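Local coordinates for malonyl CoA-acyl carrier protein transacylase (Clostridium perfringens, PDB 3PTW) that probably transfers the malonyl group from malonyl-CoA to acyl carrier protein, the step that supplies extender units for fatty acid synthesis, at residues K34-S37 and E38-I42; L112-K115 and R116-M120; K209-D212 and E213-I217. All blocks are in the same frame, centred on the assembly; numbering follows the deposited sequence.

Contact 1: K34-S37 and E38-I42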
ATOM      1  N   LYS A  34       0.614   1.943 -21.857  1.00 39.02           N
ATOM      2  CA  LYS A  34       1.203   1.268 -23.011  1.00 39.38           C
ATOM      3  C   LYS A  34       2.362   0.358 -22.581  1.00 38.54           C
ATOM      4  O   LYS A  34       2.434  -0.802 -22.982  1.00 38.69           O
ATOM      5  CB  LYS A  34       1.674   2.302 -24.044  1.00 39.85           C
ATOM      6  CG  LYS A  34       0.820   2.398 -25.305  1.00 46.98           C
ATOM      7  CD  LYS A  34      -0.542   3.016 -25.066  1.00 41.30           C
ATOM      8  CE  LYS A  34      -1.390   2.959 -26.333  1.00 48.35           C
ATOM      9  NZ  LYS A  34      -2.842   3.061 -26.013  1.00 42.97           N
ATOM     10  N   ARG A  35       3.239   0.883 -21.733  1.00 37.93           N
ATOM     11  CA  ARG A  35       4.411   0.154 -21.262  1.00 38.11           C
ATOM     12  C   ARG A  35       4.042  -1.026 -20.351  1.00 38.19           C
ATOM     13  O   ARG A  35       4.719  -2.060 -20.350  1.00 38.09           O
ATOM     14  CB  ARG A  35       5.353   1.109 -20.529  1.00 37.48           C
ATOM     15  CG  ARG A  35       6.095   2.084 -21.437  1.00 47.77           C
ATOM     16  CD  ARG A  35       6.691   3.235 -20.632  1.00 38.92           C
ATOM     17  NE  ARG A  35       7.656   2.788 -19.622  1.00 47.86           N
ATOM     18  CZ  ARG A  35       8.035   3.496 -18.556  1.00 38.95           C
ATOM     19  NH1 ARG A  35       8.922   2.985 -17.703  1.00 47.26           N
ATOM     20  NH2 ARG A  35       7.532   4.702 -18.331  1.00 47.25           N
ATOM     21  N   SER A  36       2.973  -0.858 -19.572  1.00 37.95           N
ATOM     22  CA  SER A  36       2.541  -1.888 -18.641  1.00 37.59           C
ATOM     23  C   SER A  36       1.971  -3.050 -19.432  1.00 38.88           C
ATOM     24  O   SER A  36       2.270  -4.222 -19.153  1.00 39.00           O
ATOM     25  CB  SER A  36       1.503  -1.338 -17.658  1.00 36.57           C
ATOM     26  OG  SER A  36       1.144  -2.339 -16.713  1.00 36.32           O
ATOM     27  N   SER A  37       1.160  -2.712 -20.424  1.00 39.94           N
ATOM     28  CA  SER A  37       0.627  -3.700 -21.349  1.00 42.01           C
ATOM     29  C   SER A  37       1.740  -4.466 -22.050  1.00 43.31           C
ATOM     30  O   SER A  37       1.710  -5.694 -22.078  1.00 43.43           O
ATOM     31  CB  SER A  37      -0.294  -3.040 -22.368  1.00 42.48           C
ATOM     32  OG  SER A  37      -1.452  -2.578 -21.717  1.00 39.04           O
ATOM     33  N   GLU A  38       2.716  -3.744 -22.605  1.00 44.39           N
ATOM     34  CA  GLU A  38       3.860  -4.382 -23.264  1.00 45.68           C
ATOM     35  C   GLU A  38       4.600  -5.314 -22.313  1.00 45.15           C
ATOM     36  O   GLU A  38       4.920  -6.436 -22.676  1.00 46.09           O
ATOM     37  CB  GLU A  38       4.831  -3.348 -23.853  1.00 46.68           C
ATOM     38  CG  GLU A  38       4.388  -2.733 -25.181  1.00 65.90           C
ATOM     39  CD  GLU A  38       4.274  -3.746 -26.329  1.00 49.96           C
ATOM     40  OE1 GLU A  38       3.773  -3.353 -27.406  1.00 67.99           O
ATOM     41  OE2 GLU A  38       4.676  -4.924 -26.169  1.00 67.33           O
ATOM     42  N   ALA A  39       4.844  -4.859 -21.087  1.00 44.04           N
ATOM     43  CA  ALA A  39       5.600  -5.655 -20.132  1.00 43.71           C
ATOM     44  C   ALA A  39       4.851  -6.926 -19.699  1.00 43.83           C
ATOM     45  O   ALA A  39       5.463  -7.982 -19.557  1.00 43.93           O
ATOM     46  CB  ALA A  39       5.998  -4.814 -18.919  1.00 42.68           C
ATOM     47  N   LEU A  40       3.534  -6.814 -19.517  1.00 43.84           N
ATOM     48  CA  LEU A  40       2.703  -7.890 -18.970  1.00 44.40           C
ATOM     49  C   LEU A  40       2.116  -8.798 -20.043  1.00 45.75           C
ATOM     50  O   LEU A  40       1.734  -9.927 -19.757  1.00 45.91           O
ATOM     51  CB  LEU A  40       1.565  -7.307 -18.123  1.00 44.13           C
ATOM     52  CG  LEU A  40       1.652  -7.254 -16.593  1.00 48.90           C
ATOM     53  CD1 LEU A  40       3.069  -7.357 -16.101  1.00 43.43           C
ATOM     54  CD2 LEU A  40       0.988  -5.995 -16.035  1.00 42.73           C
ATOM     55  N   GLY A  41       2.027  -8.292 -21.269  1.00 46.64           N
ATOM     56  CA  GLY A  41       1.412  -9.035 -22.370  1.00 48.15           C
ATOM     57  C   GLY A  41      -0.087  -9.150 -22.178  1.00 48.78           C
ATOM     58  O   GLY A  41      -0.704 -10.111 -22.624  1.00 49.61           O
ATOM     59  N   ILE A  42      -0.670  -8.184 -21.469  1.00 48.27           N
ATOM     60  CA  ILE A  42      -2.125  -8.131 -21.286  1.00 48.51           C
ATOM     61  C   ILE A  42      -2.613  -6.705 -21.519  1.00 47.46           C
ATOM     62  O   ILE A  42      -1.849  -5.753 -21.373  1.00 46.96           O
ATOM     63  CB  ILE A  42      -2.589  -8.636 -19.889  1.00 48.47           C
ATOM     64  CG1 ILE A  42      -1.740  -9.807 -19.393  1.00 58.56           C
ATOM     65  CG2 ILE A  42      -4.055  -9.085 -19.933  1.00 59.65           C
ATOM     66  CD1 ILE A  42      -1.999 -10.166 -17.930  1.00 48.35           C
TER

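Contact 2: L112-K115 and R116-M120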
ATOM      1  N   LEU A 112       6.624  -7.980 -11.341  1.00 33.86           N
ATOM      2  CA  LEU A 112       6.882  -8.551 -10.023  1.00 33.36           C
ATOM      3  C   LEU A 112       5.631  -8.633  -9.137  1.00 32.57           C
ATOM      4  O   LEU A 112       5.374  -9.670  -8.504  1.00 32.47           O
ATOM      5  CB  LEU A 112       7.980  -7.757  -9.303  1.00 33.25           C
ATOM      6  CG  LEU A 112       8.476  -8.310  -7.969  1.00 39.24           C
ATOM      7  CD1 LEU A 112       9.103  -9.690  -8.149  1.00 33.73           C
ATOM      8  CD2 LEU A 112       9.471  -7.344  -7.341  1.00 33.60           C
ATOM      9  N   VAL A 113       4.850  -7.555  -9.092  1.00 31.83           N
ATOM     10  CA  VAL A 113       3.695  -7.527  -8.189  1.00 32.11           C
ATOM     11  C   VAL A 113       2.548  -8.440  -8.639  1.00 32.38           C
ATOM     12  O   VAL A 113       1.740  -8.879  -7.815  1.00 32.74           O
ATOM     13  CB  VAL A 113       3.181  -6.101  -7.884  1.00 31.69           C
ATOM     14  CG1 VAL A 113       4.266  -5.275  -7.138  1.00 25.56           C
ATOM     15  CG2 VAL A 113       2.671  -5.409  -9.154  1.00 25.24           C
ATOM     16  N   LYS A 114       2.494  -8.737  -9.930  1.00 32.43           N
ATOM     17  CA  LYS A 114       1.539  -9.711 -10.439  1.00 33.44           C
ATOM     18  C   LYS A 114       1.880 -11.074  -9.832  1.00 34.03           C
ATOM     19  O   LYS A 114       0.998 -11.774  -9.337  1.00 34.38           O
ATOM     20  CB  LYS A 114       1.565  -9.748 -11.972  1.00 34.11           C
ATOM     21  CG  LYS A 114       0.655 -10.785 -12.606  1.00 34.03           C
ATOM     22  CD  LYS A 114       0.693 -10.658 -14.138  1.00 36.63           C
ATOM     23  CE  LYS A 114       0.159 -11.916 -14.818  1.00 36.25           C
ATOM     24  NZ  LYS A 114      -1.324 -11.936 -14.774  1.00 39.27           N
ATOM     25  N   LYS A 115       3.168 -11.422  -9.845  1.00 34.17           N
ATOM     26  CA  LYS A 115       3.631 -12.675  -9.263  1.00 34.94           C
ATOM     27  C   LYS A 115       3.376 -12.719  -7.762  1.00 34.68           C
ATOM     28  O   LYS A 115       2.890 -13.717  -7.247  1.00 35.51           O
ATOM     29  CB  LYS A 115       5.112 -12.932  -9.603  1.00 35.72           C
ATOM     30  CG  LYS A 115       5.325 -13.308 -11.078  1.00 40.43           C
ATOM     31  CD  LYS A 115       6.711 -13.886 -11.333  1.00 37.61           C
ATOM     32  CE  LYS A 115       7.057 -13.969 -12.832  1.00 41.59           C
ATOM     33  NZ  LYS A 115       7.228 -12.605 -13.491  1.00 38.38           N
ATOM     34  N   ARG A 116       3.690 -11.617  -7.081  1.00 34.01           N
ATOM     35  CA  ARG A 116       3.485 -11.450  -5.648  1.00 33.49           C
ATOM     36  C   ARG A 116       2.020 -11.656  -5.274  1.00 33.37           C
ATOM     37  O   ARG A 116       1.705 -12.373  -4.327  1.00 33.58           O
ATOM     38  CB  ARG A 116       3.940 -10.047  -5.232  1.00 32.83           C
ATOM     39  CG  ARG A 116       3.609  -9.628  -3.788  1.00 32.28           C
ATOM     40  CD  ARG A 116       4.029  -8.157  -3.592  1.00 32.54           C
ATOM     41  NE  ARG A 116       3.957  -7.689  -2.210  1.00 31.04           N
ATOM     42  CZ  ARG A 116       2.870  -7.162  -1.643  1.00 32.08           C
ATOM     43  NH1 ARG A 116       1.736  -7.065  -2.324  1.00 30.37           N
ATOM     44  NH2 ARG A 116       2.913  -6.765  -0.374  1.00 30.29           N
ATOM     45  N   GLY A 117       1.135 -11.017  -6.030  1.00 33.46           N
ATOM     46  CA  GLY A 117      -0.296 -11.079  -5.767  1.00 33.69           C
ATOM     47  C   GLY A 117      -0.796 -12.491  -5.890  1.00 35.59           C
ATOM     48  O   GLY A 117      -1.617 -12.938  -5.080  1.00 36.69           O
ATOM     49  N   LYS A 118      -0.292 -13.190  -6.909  1.00 36.48           N
ATOM     50  CA  LYS A 118      -0.551 -14.612  -7.118  1.00 37.81           C
ATOM     51  C   LYS A 118      -0.102 -15.417  -5.898  1.00 38.34           C
ATOM     52  O   LYS A 118      -0.870 -16.241  -5.361  1.00 38.19           O
ATOM     53  CB  LYS A 118       0.213 -15.083  -8.358  1.00 38.79           C
ATOM     54  CG  LYS A 118      -0.160 -16.451  -8.921  1.00 54.39           C
ATOM     55  CD  LYS A 118       0.892 -16.924  -9.955  1.00 40.52           C
ATOM     56  CE  LYS A 118       0.832 -16.187 -11.322  1.00 55.85           C
ATOM     57  NZ  LYS A 118       1.532 -14.844 -11.468  1.00 39.66           N
ATOM     58  N   PHE A 119       1.132 -15.169  -5.448  1.00 37.96           N
ATOM     59  CA  PHE A 119       1.701 -15.945  -4.344  1.00 37.65           C
ATOM     60  C   PHE A 119       0.942 -15.700  -3.032  1.00 36.80           C
ATOM     61  O   PHE A 119       0.654 -16.649  -2.280  1.00 36.48           O
ATOM     62  CB  PHE A 119       3.204 -15.661  -4.151  1.00 37.82           C
ATOM     63  CG  PHE A 119       4.046 -15.862  -5.389  1.00 39.34           C
ATOM     64  CD1 PHE A 119       3.730 -16.839  -6.336  1.00 39.65           C
ATOM     65  CD2 PHE A 119       5.187 -15.079  -5.590  1.00 38.52           C
ATOM     66  CE1 PHE A 119       4.519 -17.023  -7.480  1.00 40.46           C
ATOM     67  CE2 PHE A 119       5.983 -15.250  -6.726  1.00 39.43           C
ATOM     68  CZ  PHE A 119       5.649 -16.227  -7.674  1.00 39.85           C
ATOM     69  N   MET A 120       0.616 -14.435  -2.762  1.00 35.59           N
ATOM     70  CA  MET A 120      -0.111 -14.095  -1.541  1.00 35.23           C
ATOM     71  C   MET A 120      -1.498 -14.746  -1.495  1.00 36.21           C
ATOM     72  O   MET A 120      -1.929 -15.224  -0.437  1.00 35.13           O
ATOM     73  CB  MET A 120      -0.227 -12.584  -1.369  1.00 34.43           C
ATOM     74  CG  MET A 120       1.098 -11.902  -1.032  1.00 33.61           C
ATOM     75  SD  MET A 120       0.985 -10.105  -1.055  1.00 33.97           S
ATOM     76  CE  MET A 120       0.251  -9.798   0.547  1.00 33.04           C
TER

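Contact 3: K209-D212 and E213-I217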
ATOM      1  N   LYS A 209       8.549 -17.703  -2.283  1.00 33.89           N
ATOM      2  CA  LYS A 209       8.361 -17.596  -3.740  1.00 33.96           C
ATOM      3  C   LYS A 209       8.685 -16.199  -4.254  1.00 33.03           C
ATOM      4  O   LYS A 209       9.242 -16.046  -5.333  1.00 33.38           O
ATOM      5  CB  LYS A 209       6.942 -17.982  -4.148  1.00 34.38           C
ATOM      6  CG  LYS A 209       6.691 -19.485  -4.193  1.00 34.64           C
ATOM      7  CD  LYS A 209       5.246 -19.750  -4.619  1.00 36.91           C
ATOM      8  CE  LYS A 209       4.775 -21.142  -4.226  1.00 36.63           C
ATOM      9  NZ  LYS A 209       4.780 -22.080  -5.372  1.00 39.92           N
ATOM     10  N   LEU A 210       8.342 -15.192  -3.463  1.00 32.30           N
ATOM     11  CA  LEU A 210       8.618 -13.806  -3.810  1.00 31.91           C
ATOM     12  C   LEU A 210      10.127 -13.532  -3.763  1.00 32.29           C
ATOM     13  O   LEU A 210      10.672 -12.877  -4.667  1.00 32.27           O
ATOM     14  CB  LEU A 210       7.845 -12.869  -2.882  1.00 30.87           C
ATOM     15  CG  LEU A 210       8.033 -11.363  -3.035  1.00 43.85           C
ATOM     16  CD1 LEU A 210       7.633 -10.902  -4.445  1.00 30.40           C
ATOM     17  CD2 LEU A 210       7.239 -10.632  -1.940  1.00 29.89           C
ATOM     18  N   GLU A 211      10.790 -14.063  -2.735  1.00 32.07           N
ATOM     19  CA  GLU A 211      12.255 -13.995  -2.616  1.00 32.66           C
ATOM     20  C   GLU A 211      12.943 -14.510  -3.886  1.00 32.95           C
ATOM     21  O   GLU A 211      13.813 -13.839  -4.449  1.00 32.67           O
ATOM     22  CB  GLU A 211      12.738 -14.789  -1.399  1.00 33.10           C
ATOM     23  CG  GLU A 211      14.251 -14.897  -1.257  1.00 40.50           C
ATOM     24  CD  GLU A 211      14.678 -15.557   0.050  1.00 34.83           C
ATOM     25  OE1 GLU A 211      14.004 -16.499   0.502  1.00 41.13           O
ATOM     26  OE2 GLU A 211      15.697 -15.131   0.638  1.00 42.19           O
ATOM     27  N   ASP A 212      12.546 -15.695  -4.334  1.00 33.42           N
ATOM     28  CA  ASP A 212      13.126 -16.291  -5.557  1.00 34.04           C
ATOM     29  C   ASP A 212      12.951 -15.380  -6.764  1.00 33.90           C
ATOM     30  O   ASP A 212      13.883 -15.191  -7.545  1.00 35.54           O
ATOM     31  CB  ASP A 212      12.558 -17.691  -5.814  1.00 34.32           C
ATOM     32  CG  ASP A 212      13.086 -18.716  -4.826  1.00 39.95           C
ATOM     33  OD1 ASP A 212      12.422 -19.759  -4.619  1.00 35.41           O
ATOM     34  OD2 ASP A 212      14.171 -18.474  -4.240  1.00 35.39           O
ATOM     35  N   GLU A 213      11.765 -14.805  -6.901  1.00 32.68           N
ATOM     36  CA  GLU A 213      11.481 -13.830  -7.967  1.00 32.41           C
ATOM     37  C   GLU A 213      12.296 -12.538  -7.837  1.00 31.50           C
ATOM     38  O   GLU A 213      12.904 -12.077  -8.806  1.00 31.82           O
ATOM     39  CB  GLU A 213       9.983 -13.491  -7.987  1.00 32.77           C
ATOM     40  CG  GLU A 213       9.094 -14.638  -8.458  1.00 45.80           C
ATOM     41  CD  GLU A 213       9.565 -15.253  -9.770  1.00 35.02           C
ATOM     42  OE1 GLU A 213       9.878 -14.495 -10.722  1.00 46.19           O
ATOM     43  OE2 GLU A 213       9.626 -16.501  -9.826  1.00 47.32           O
ATOM     44  N   LEU A 214      12.291 -11.952  -6.640  1.00 30.13           N
ATOM     45  CA  LEU A 214      13.115 -10.772  -6.351  1.00 30.37           C
ATOM     46  C   LEU A 214      14.587 -10.971  -6.744  1.00 32.07           C
ATOM     47  O   LEU A 214      15.183 -10.083  -7.343  1.00 31.66           O
ATOM     48  CB  LEU A 214      12.986 -10.341  -4.874  1.00 29.32           C
ATOM     49  CG  LEU A 214      11.703  -9.606  -4.445  1.00 30.12           C
ATOM     50  CD1 LEU A 214      11.506  -9.651  -2.925  1.00 28.56           C
ATOM     51  CD2 LEU A 214      11.705  -8.135  -4.934  1.00 28.51           C
ATOM     52  N   ASN A 215      15.154 -12.137  -6.423  1.00 33.79           N
ATOM     53  CA  ASN A 215      16.550 -12.452  -6.762  1.00 36.33           C
ATOM     54  C   ASN A 215      16.880 -12.442  -8.272  1.00 37.83           C
ATOM     55  O   ASN A 215      18.054 -12.357  -8.651  1.00 37.59           O
ATOM     56  CB  ASN A 215      16.963 -13.789  -6.138  1.00 37.41           C
ATOM     57  CG  ASN A 215      17.262 -13.679  -4.649  1.00 44.94           C
ATOM     58  OD1 ASN A 215      17.652 -12.629  -4.163  1.00 38.10           O
ATOM     59  ND2 ASN A 215      17.097 -14.778  -3.924  1.00 38.26           N
ATOM     60  N   LYS A 216      15.847 -12.536  -9.116  1.00 39.24           N
ATOM     61  CA  LYS A 216      16.024 -12.562 -10.577  1.00 41.70           C
ATOM     62  C   LYS A 216      16.110 -11.172 -11.211  1.00 41.52           C
ATOM     63  O   LYS A 216      16.671 -11.025 -12.294  1.00 42.51           O
ATOM     64  CB  LYS A 216      14.899 -13.348 -11.266  1.00 43.02           C
ATOM     65  CG  LYS A 216      14.865 -14.846 -10.988  1.00 36.98           C
ATOM     66  CD  LYS A 216      13.469 -15.378 -11.304  1.00 45.49           C
ATOM     67  CE  LYS A 216      13.376 -16.886 -11.214  1.00 36.73           C
ATOM     68  NZ  LYS A 216      13.323 -17.473 -12.584  1.00 49.02           N
ATOM     69  N   ILE A 217      15.572 -10.153 -10.552  1.00 40.59           N
ATOM     70  CA  ILE A 217      15.508  -8.838 -11.200  1.00 40.83           C
ATOM     71  C   ILE A 217      16.615  -7.898 -10.717  1.00 40.80           C
ATOM     72  O   ILE A 217      17.295  -8.174  -9.730  1.00 40.52           O
ATOM     73  CB  ILE A 217      14.078  -8.161 -11.132  1.00 40.42           C
ATOM     74  CG1 ILE A 217      13.910  -7.261  -9.894  1.00 44.51           C
ATOM     75  CG2 ILE A 217      12.944  -9.182 -11.326  1.00 44.58           C
ATOM     76  CD1 ILE A 217      13.067  -7.816  -8.790  1.00 40.29           C
TER
HETATM   77  O   HOH W   1       9.157 -17.903  -7.285  1.00 42.90           O
HETATM   78  O   HOH W   2      17.694 -14.817  -0.976  1.00 42.53           O

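Contact 1: K34-S37 and E38-I42
Ser37 and Gly41 show how the last turn of a helix is closed. The carbonyl oxygen of Ser37 takes the N-H of Gly41 at 2.7 Å, and a weak second bond reaches it from Ile42 N at 3.5 Å. With Gly41 at positive phi (70°), the chain leaves the helix, the Ser37 carbonyl being shared between both N-H groups. It folds back closely enough for the Ser37 CA to make a C-H...O contact with Ile42 O at 3.2 Å. One residue back, on the packed side, Leu40 CB sits 3.3 Å from Ser36 O, while its CD2 branch lies 3.7 Å from Ser36 OG. That hydroxyl stands anti to its own backbone nitrogen (chi1 -177°) and bonds to Thr68; Ser37 OG is satisfied by Met44 N and Phe33 O. The solvent side is looser: Glu38 brings only its CB and CG near the carbonyl of Lys34, CG at 3.5 Å from Lys34 O, before a bend at chi2 carries the carboxylate off the helix, and the Lys34 amine turns to a salt bridge with Glu45. Leu40 packs on Pro64 of helix 59-79 and Lys111 of helix 106-122, and Arg35 pairs with Glu107, joining the end of helix 27-40 to both.

Contact 2: L112-K115 and R116-M120
Phe119 lays one face of its ring over the carbonyl oxygen of Lys115, which stands 3.0 Å above the ring plane and over its centre. The CG of Phe119 lies anti to its carbonyl carbon (chi1 -55°), which folds the ring back along the helix, and its CE2 comes within 3.8 Å of Lys115 CB. The same oxygen also accepts the backbone N-H of Phe119 at 2.9 Å, one of the four i to i+4 bonds that join 112-115 to 116-120. Among the charged groups, Lys115 and Lys118 run side by side in the same direction, with Lys118 NZ 4.1 Å from Lys115 CG. Bends at chi3 and chi4 turn Lys118 back along the helix, leaving its NZ 5.2 Å from Lys114 NZ. Both of these amines form salt bridges with Glu60 OE2, which probably offsets their like charge. A sulfur contact belongs to Arg116: Met120 SD lies 3.4 Å above its guanidinium plane, displaced toward the rim. Extended from CG to NE, Arg116 reaches hydrogen bonds with Gln63, Gln248 and Ser91, the serine of a probable nucleophile elbow, consistent with a place at the active site. Helix 106-122 packs on helix 59-79 through Val113 and Lys114 and on helix 204-214 through Leu112, Lys115 and Phe119, with Tyr95 of helix 93-100 touching Leu112, Val113 and Arg116.

Contact 3: K209-D212 and E213-I217
The side chains of Leu210 and Leu214 meet at a slant on the buried side of their helix, CG of the first 3.9 Å from CD1 of the second. Their backbones are joined more firmly: Leu214 N donates to Leu210 O at 2.7 Å with an almost straight N-H...O angle of 177°. On another side Glu211 and Asn215 lie alongside each other and point the same way, their carboxylate and amide planes 37° apart. The two polar ends are linked through a water that donates to Glu211 OE2 at 2.6 Å and accepts from Asn215 ND2 at 3.0 Å. Glu211 is extended beyond CG and its carboxylate stands farther out than the amide, with the water bridging the gap. Buried leucines with more exposed polar residues around them make this an amphipathic helix on the surface of the acyltransferase domain: Leu214 meets Ile242 and Leu245 of helix 241-248, and Glu211 touches Thr246 of that helix. Glu213 is turned quite differently. With its CG anti to the carbonyl carbon (chi1 -69°), that atom comes to 3.4 Å from Lys209 O; the bend at chi2 then turns the carboxylate toward a second water. This water donates to both Lys209 O and Glu213 OE2, adding to the direct bond that the carbonyl receives from Glu213 N. A type I beta turn runs from Leu214 to Ile217, and within it the aliphatic part of Lys216 lies against the Asp212 carbonyl, with CG 3.6 Å from Asp212 O.

Along the chain the three contacts follow in series on helices 27-40, 106-122 and 204-214, all within the acyl transferase domain. Contact 2 lies between the other two in the packing. Its centre is about 16 Å from that of contact 1, which it meets where Ile42 CD1 touches Lys114 NZ, and about 11 Å from that of contact 3. The second junction is broader: Leu112 packs on Leu214, Lys115 on Glu213, and Phe119 on Glu213 and on the Lys209 carbonyl. Contacts 1 and 3 do not touch, their nearest atoms being about 11 Å apart. Helix 106-122 therefore connects two outer helices while its Arg116 faces the probable active site.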